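Local coordinates for protein pectate lyase (Pectobacterium carotovorum, PDB 4U49) that cleaves polygalacturonate chains of pectin by calcium-dependent elimination, and is probably also active on highly methylated pectins, at residues V129-T134 and T158-T163; Y304-P309 and Y328-D333. All coordinates share one frame; numbering follows the deposited sequence.

Contact 1 (V129-T134 and T158-T163); sequences VIKDKT and TLENAT
Lys131 and Glu160 run side by side across two successive coils of the right-handed parallel beta-helix of the pectate lyases, on strands that diverge by 19° and pair in parallel. Three backbone bonds set the register: Ile130 N to Thr158 O, Glu160 N to Ile130 O at 2.8 Å, and Asp132 N to Glu160 O. The Lys131 chain lies along one carboxylate oxygen of its neighbour. CB stays near Glu160 O and OE1, CG comes within 3.3 Å of Glu160 OE1, CD follows closely, CE swings wider, and a bend at the last torsion (chi4 -86°) turns the amine back, so that NZ makes a long salt bridge of 3.6 Å to Glu160 OE1. On the same face the CG1 methyl of Val129 touches the Glu160 carboxylate, while CG2 packs on Thr158 CB.

On the opposite face, which carries Ile130 and Leu159, Ile130 CG2 meets Ala162 CB at 3.9 Å, and Leu159 continues this buried side onto Ile187 of the next coil. Past the strands both chains turn with positive phi, at Asp132 and Asn161. Here Asn161 ND2 gives a hydrogen bond of 2.9 Å to Asp132 OD1; the acceptor lies in the amide plane, although the carboxylate and amide planes stand 72° apart. Asn161 OD1 is taken by Asn184 N, so both ends of the amide are held and its flip state is fixed. The coils pair again where Thr163 N bonds Lys133 O, and beyond it one water joins the hydroxyls, 2.9 Å from Thr163 OG1 and 3.3 Å from Thr134 OG1.

Contact 2 (Y304-P309 and Y328-D333); sequences YKEGKP and YGEFWD
With CG anti to the backbone N in both residues, Tyr304 (chi1 173°) and Glu330 (chi1 -177°) reach toward each other's segments, while Trp332, with CG beside its own N (chi1 -51°), directs its indole at the tyrosine. The phenol oxygen Tyr304 OH arrives at the indole edge, near the ring plane, 3.3 Å from Trp332 CH2. Direct contact is otherwise slight, and no hydrogen bond passes straight between the segments; two waters supply the polar links.

One is held by four partners: it accepts from Tyr304 OH and Gly307 N, and donates to Pro309 O at 2.7 Å and to Glu330 OE2 at 2.5 Å. Gly307 sits in a type II beta turn from Lys305 to Lys308, closed by Lys308 N to Lys305 O at 2.7 Å, and the cis peptide before Pro309 follows directly. This loop joins strands 294-301 and 312-315 of the beta-helix, and strand 327-330 pairs antiparallel with 312-315; Glu330 OE2 also accepts from Val311 N, just before that strand.

The second water lies in the indole plane and accepts from Trp332 NE1 at 3.2 Å, donating to Glu306 OE1 and Glu330 OE1. Glu306 OE1 and Glu330 OE1 stay 5.2 Å apart, and the water between them would ease the repulsion of like charges. Glu306 OE2 has a further partner in Arg341, whose guanidinium also makes a cation-pi contact with Trp332.

Overall arrangement
The two contacts lie on opposite sides of the chain's centre, with centres about 36 Å apart and nearest atoms about 27 Å apart, and share no strand. Contact 1 belongs to the first coils of the beta-helix and is partly buried: parallel pairing, broken by a turn in each chain, with 531 Å² buried between the segments, an apolar inner face and a mostly polar outer one. Contact 2 is a surface contact of 177 Å², between a loop and the end of an edge strand that runs antiparallel to its neighbour. Direct backbone bonds carry the first, whereas the polar links of the second run through waters. Contact 1 brings opposite charges together in a long salt bridge, while contact 2 separates like ones by a water.

Contact 1 (V129-T134 and T158-T163)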
loop_
_atom_site.group_PDB
_atom_site.type_symbol
_atom_site.label_atom_id
_atom_site.label_comp_id
_atom_site.label_asym_id
_atom_site.label_seq_id
_atom_site.Cartn_x
_atom_site.Cartn_y
_atom_site.Cartn_z
ATOM N N VAL A 129 9.114 -15.127 -10.442
ATOM C CA VAL A 129 8.069 -15.858 -9.739
ATOM C C VAL A 129 8.682 -16.479 -8.490
ATOM O O VAL A 129 9.563 -17.334 -8.575
ATOM C CB VAL A 129 7.426 -16.952 -10.611
ATOM C CG1 VAL A 129 6.411 -17.744 -9.801
ATOM C CG2 VAL A 129 6.767 -16.342 -11.835
ATOM N N ILE A 130 8.221 -16.029 -7.330
ATOM C CA ILE A 130 8.802 -16.432 -6.059
ATOM C C ILE A 130 7.807 -17.272 -5.271
ATOM O O ILE A 130 6.666 -16.858 -5.066
ATOM C CB ILE A 130 9.222 -15.204 -5.238
ATOM C CG1 ILE A 130 10.227 -14.362 -6.028
ATOM C CG2 ILE A 130 9.797 -15.622 -3.897
ATOM C CD1 ILE A 130 10.452 -12.984 -5.451
ATOM N N LYS A 131 8.241 -18.455 -4.840
ATOM C CA LYS A 131 7.339 -19.414 -4.204
ATOM C C LYS A 131 7.804 -19.866 -2.824
ATOM O O LYS A 131 8.975 -20.199 -2.631
ATOM C CB LYS A 131 7.167 -20.651 -5.089
ATOM C CG LYS A 131 7.245 -20.389 -6.580
ATOM C CD LYS A 131 7.283 -21.700 -7.348
ATOM C CE LYS A 131 8.050 -21.558 -8.653
ATOM N NZ LYS A 131 7.184 -21.063 -9.758
ATOM N N ASP A 132 6.868 -19.875 -1.876
ATOM C CA ASP A 132 7.065 -20.469 -0.555
ATOM C C ASP A 132 8.328 -19.997 0.158
ATOM O O ASP A 132 9.024 -20.792 0.789
ATOM C CB ASP A 132 7.085 -21.997 -0.672
ATOM C CG ASP A 132 5.796 -22.552 -1.236
ATOM O OD1 ASP A 132 4.716 -22.123 -0.780
ATOM O OD2 ASP A 132 5.858 -23.410 -2.140
ATOM N N LYS A 133 8.618 -18.705 0.063
ATOM C CA LYS A 133 9.789 -18.152 0.726
ATOM C C LYS A 133 9.688 -16.641 0.865
ATOM O O LYS A 133 8.806 -16.008 0.286
ATOM C CB LYS A 133 11.068 -18.516 -0.034
ATOM C CG LYS A 133 11.221 -17.806 -1.362
ATOM C CD LYS A 133 12.417 -18.333 -2.134
ATOM C CE LYS A 133 12.238 -19.800 -2.495
ATOM N NZ LYS A 133 13.342 -20.290 -3.360
ATOM N N THR A 134 10.603 -16.076 1.645
ATOM C CA THR A 134 10.690 -14.634 1.827
ATOM C C THR A 134 11.938 -14.106 1.136
ATOM O O THR A 134 13.030 -14.634 1.327
ATOM C CB THR A 134 10.721 -14.256 3.316
ATOM O OG1 THR A 134 9.470 -14.609 3.921
ATOM C CG2 THR A 134 10.962 -12.761 3.491
ATOM N N THR A 158 5.705 -11.887 -9.169
ATOM C CA THR A 158 4.632 -12.815 -8.827
ATOM C C THR A 158 4.989 -13.572 -7.554
ATOM O O THR A 158 6.080 -14.135 -7.433
ATOM C CB THR A 158 4.348 -13.825 -9.961
ATOM O OG1 THR A 158 3.868 -13.128 -11.115
ATOM C CG2 THR A 158 3.298 -14.842 -9.523
ATOM N N LEU A 159 4.068 -13.568 -6.598
ATOM C CA LEU A 159 4.267 -14.254 -5.331
ATOM C C LEU A 159 3.322 -15.439 -5.214
ATOM O O LEU A 159 2.109 -15.292 -5.348
ATOM C CB LEU A 159 4.046 -13.299 -4.154
ATOM C CG LEU A 159 4.862 -12.007 -4.115
ATOM C CD1 LEU A 159 4.388 -11.117 -2.974
ATOM C CD2 LEU A 159 6.350 -12.309 -3.984
ATOM N N GLU A 160 3.883 -16.616 -4.964
ATOM C CA GLU A 160 3.080 -17.795 -4.677
ATOM C C GLU A 160 3.352 -18.253 -3.255
ATOM O O GLU A 160 4.369 -18.898 -2.993
ATOM C CB GLU A 160 3.379 -18.913 -5.675
ATOM C CG GLU A 160 2.998 -18.559 -7.100
ATOM C CD GLU A 160 3.272 -19.683 -8.077
ATOM O OE1 GLU A 160 4.160 -20.513 -7.796
ATOM O OE2 GLU A 160 2.593 -19.736 -9.123
ATOM N N ASN A 161 2.443 -17.907 -2.344
ATOM C CA ASN A 161 2.618 -18.190 -0.924
ATOM C C ASN A 161 3.965 -17.651 -0.443
ATOM O O ASN A 161 4.716 -18.346 0.238
ATOM C CB ASN A 161 2.506 -19.697 -0.661
ATOM C CG ASN A 161 2.264 -20.023 0.797
ATOM O OD1 ASN A 161 1.411 -19.423 1.450
ATOM N ND2 ASN A 161 3.018 -20.983 1.319
ATOM N N ALA A 162 4.269 -16.408 -0.814
ATOM C CA ALA A 162 5.610 -15.861 -0.615
ATOM C C ALA A 162 5.606 -14.405 -0.151
ATOM O O ALA A 162 4.590 -13.718 -0.227
ATOM C CB ALA A 162 6.416 -15.993 -1.900
ATOM N N THR A 163 6.757 -13.945 0.327
ATOM C CA THR A 163 6.895 -12.586 0.832
ATOM C C THR A 163 8.015 -11.853 0.106
ATOM O O THR A 163 9.076 -12.420 -0.150
ATOM C CB THR A 163 7.176 -12.583 2.351
ATOM O OG1 THR A 163 6.036 -13.098 3.045
ATOM C CG2 THR A 163 7.470 -11.176 2.855
HETATM O O HOH W 1 6.833 -13.754 5.705
#

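Contact 2 (Y304-P309 and Y328-D333)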
loop_
_atom_site.group_PDB
_atom_site.type_symbol
_atom_site.label_atom_id
_atom_site.label_comp_id
_atom_site.label_asym_id
_atom_site.label_seq_id
_atom_site.Cartn_x
_atom_site.Cartn_y
_atom_site.Cartn_z
ATOM N N TYR A 304 -9.554 15.542 4.789
ATOM C CA TYR A 304 -10.731 14.682 4.776
ATOM C C TYR A 304 -11.995 15.386 5.251
ATOM O O TYR A 304 -12.002 16.058 6.282
ATOM C CB TYR A 304 -10.512 13.436 5.635
ATOM C CG TYR A 304 -11.771 12.613 5.774
ATOM C CD1 TYR A 304 -12.267 11.887 4.699
ATOM C CD2 TYR A 304 -12.478 12.577 6.971
ATOM C CE1 TYR A 304 -13.425 11.142 4.810
ATOM C CE2 TYR A 304 -13.638 11.833 7.092
ATOM C CZ TYR A 304 -14.106 11.117 6.007
ATOM O OH TYR A 304 -15.259 10.375 6.118
ATOM N N LYS A 305 -13.060 15.221 4.475
ATOM C CA LYS A 305 -14.404 15.609 4.878
ATOM C C LYS A 305 -15.342 14.475 4.483
ATOM O O LYS A 305 -15.101 13.794 3.487
ATOM C CB LYS A 305 -14.824 16.923 4.218
ATOM C CG LYS A 305 -13.928 18.103 4.564
ATOM C CD LYS A 305 -14.192 19.295 3.658
ATOM C CE LYS A 305 -13.182 20.404 3.905
ATOM N NZ LYS A 305 -11.785 19.901 3.786
ATOM N N GLU A 306 -16.399 14.263 5.262
ATOM C CA GLU A 306 -17.331 13.173 4.986
ATOM C C GLU A 306 -17.913 13.284 3.579
ATOM O O GLU A 306 -18.494 14.305 3.213
ATOM C CB GLU A 306 -18.457 13.145 6.024
ATOM C CG GLU A 306 -19.448 12.008 5.821
ATOM C CD GLU A 306 -20.269 11.718 7.061
ATOM O OE1 GLU A 306 -21.412 11.237 6.917
ATOM O OE2 GLU A 306 -19.769 11.961 8.180
ATOM N N GLY A 307 -17.731 12.230 2.790
ATOM C CA GLY A 307 -18.176 12.218 1.411
ATOM C C GLY A 307 -17.086 12.658 0.452
ATOM O O GLY A 307 -17.224 12.524 -0.763
ATOM N N LYS A 308 -15.998 13.192 1.001
ATOM C CA LYS A 308 -14.887 13.676 0.188
ATOM C C LYS A 308 -13.543 13.232 0.761
ATOM O O LYS A 308 -12.917 13.971 1.520
ATOM C CB LYS A 308 -14.920 15.203 0.084
ATOM C CG LYS A 308 -16.214 15.776 -0.470
ATOM C CD LYS A 308 -16.279 17.278 -0.255
ATOM C CE LYS A 308 -17.625 17.840 -0.676
ATOM N NZ LYS A 308 -17.755 19.284 -0.333
ATOM N N PRO A 309 -13.090 12.024 0.394
ATOM C CA PRO A 309 -13.766 11.086 -0.504
ATOM C C PRO A 309 -14.733 10.172 0.238
ATOM O O PRO A 309 -14.653 10.073 1.464
ATOM C CB PRO A 309 -12.605 10.279 -1.081
ATOM C CG PRO A 309 -11.647 10.201 0.065
ATOM C CD PRO A 309 -11.765 11.521 0.801
ATOM N N TYR A 328 -25.356 2.005 -4.028
ATOM C CA TYR A 328 -26.282 2.360 -2.955
ATOM C C TYR A 328 -25.836 3.624 -2.234
ATOM O O TYR A 328 -26.659 4.351 -1.681
ATOM C CB TYR A 328 -26.421 1.224 -1.938
ATOM C CG TYR A 328 -27.084 -0.034 -2.453
ATOM C CD1 TYR A 328 -26.395 -1.238 -2.479
ATOM C CD2 TYR A 328 -28.404 -0.023 -2.902
ATOM C CE1 TYR A 328 -26.990 -2.394 -2.937
ATOM C CE2 TYR A 328 -29.011 -1.181 -3.363
ATOM C CZ TYR A 328 -28.297 -2.363 -3.376
ATOM O OH TYR A 328 -28.874 -3.525 -3.831
ATOM N N GLY A 329 -24.530 3.872 -2.225
ATOM C CA GLY A 329 -23.982 5.051 -1.581
ATOM C C GLY A 329 -22.957 4.718 -0.513
ATOM O O GLY A 329 -22.480 3.588 -0.431
ATOM N N GLU A 330 -22.616 5.711 0.300
ATOM C CA GLU A 330 -21.634 5.531 1.365
ATOM C C GLU A 330 -22.306 5.073 2.653
ATOM O O GLU A 330 -23.363 5.583 3.026
ATOM C CB GLU A 330 -20.863 6.828 1.609
ATOM C CG GLU A 330 -19.763 6.705 2.647
ATOM C CD GLU A 330 -18.990 7.996 2.829
ATOM O OE1 GLU A 330 -19.572 9.076 2.596
ATOM O OE2 GLU A 330 -17.798 7.929 3.197
ATOM N N PHE A 331 -21.688 4.113 3.335
ATOM C CA PHE A 331 -22.267 3.558 4.551
ATOM C C PHE A 331 -21.243 3.381 5.663
ATOM O O PHE A 331 -20.050 3.203 5.407
ATOM C CB PHE A 331 -22.937 2.218 4.255
ATOM C CG PHE A 331 -24.156 2.336 3.392
ATOM C CD1 PHE A 331 -25.408 2.495 3.960
ATOM C CD2 PHE A 331 -24.047 2.296 2.013
ATOM C CE1 PHE A 331 -26.529 2.607 3.166
ATOM C CE2 PHE A 331 -25.163 2.412 1.216
ATOM C CZ PHE A 331 -26.407 2.565 1.794
ATOM N N TRP A 332 -21.739 3.433 6.897
ATOM C CA TRP A 332 -20.932 3.251 8.096
ATOM C C TRP A 332 -21.585 2.228 9.016
ATOM O O TRP A 332 -22.812 2.171 9.110
ATOM C CB TRP A 332 -20.760 4.576 8.845
ATOM C CG TRP A 332 -20.290 5.706 7.990
ATOM C CD1 TRP A 332 -21.063 6.531 7.223
ATOM C CD2 TRP A 332 -18.940 6.148 7.817
ATOM N NE1 TRP A 332 -20.276 7.455 6.580
ATOM C CE2 TRP A 332 -18.967 7.242 6.930
ATOM C CE3 TRP A 332 -17.708 5.723 8.325
ATOM C CZ2 TRP A 332 -17.813 7.918 6.539
ATOM C CZ3 TRP A 332 -16.561 6.398 7.937
ATOM C CH2 TRP A 332 -16.623 7.483 7.052
ATOM N N ASP A 333 -20.763 1.426 9.689
ATOM C CA ASP A 333 -21.235 0.476 10.697
ATOM C C ASP A 333 -22.317 -0.475 10.184
ATOM O O ASP A 333 -23.309 -0.729 10.871
ATOM C CB ASP A 333 -21.752 1.232 11.924
ATOM C CG ASP A 333 -20.686 2.101 12.558
ATOM O OD1 ASP A 333 -19.586 1.580 12.841
ATOM O OD2 ASP A 333 -20.938 3.309 12.749
HETATM O O HOH W 2 -16.421 9.939 3.515
HETATM O O HOH W 3 -21.922 9.564 4.761
#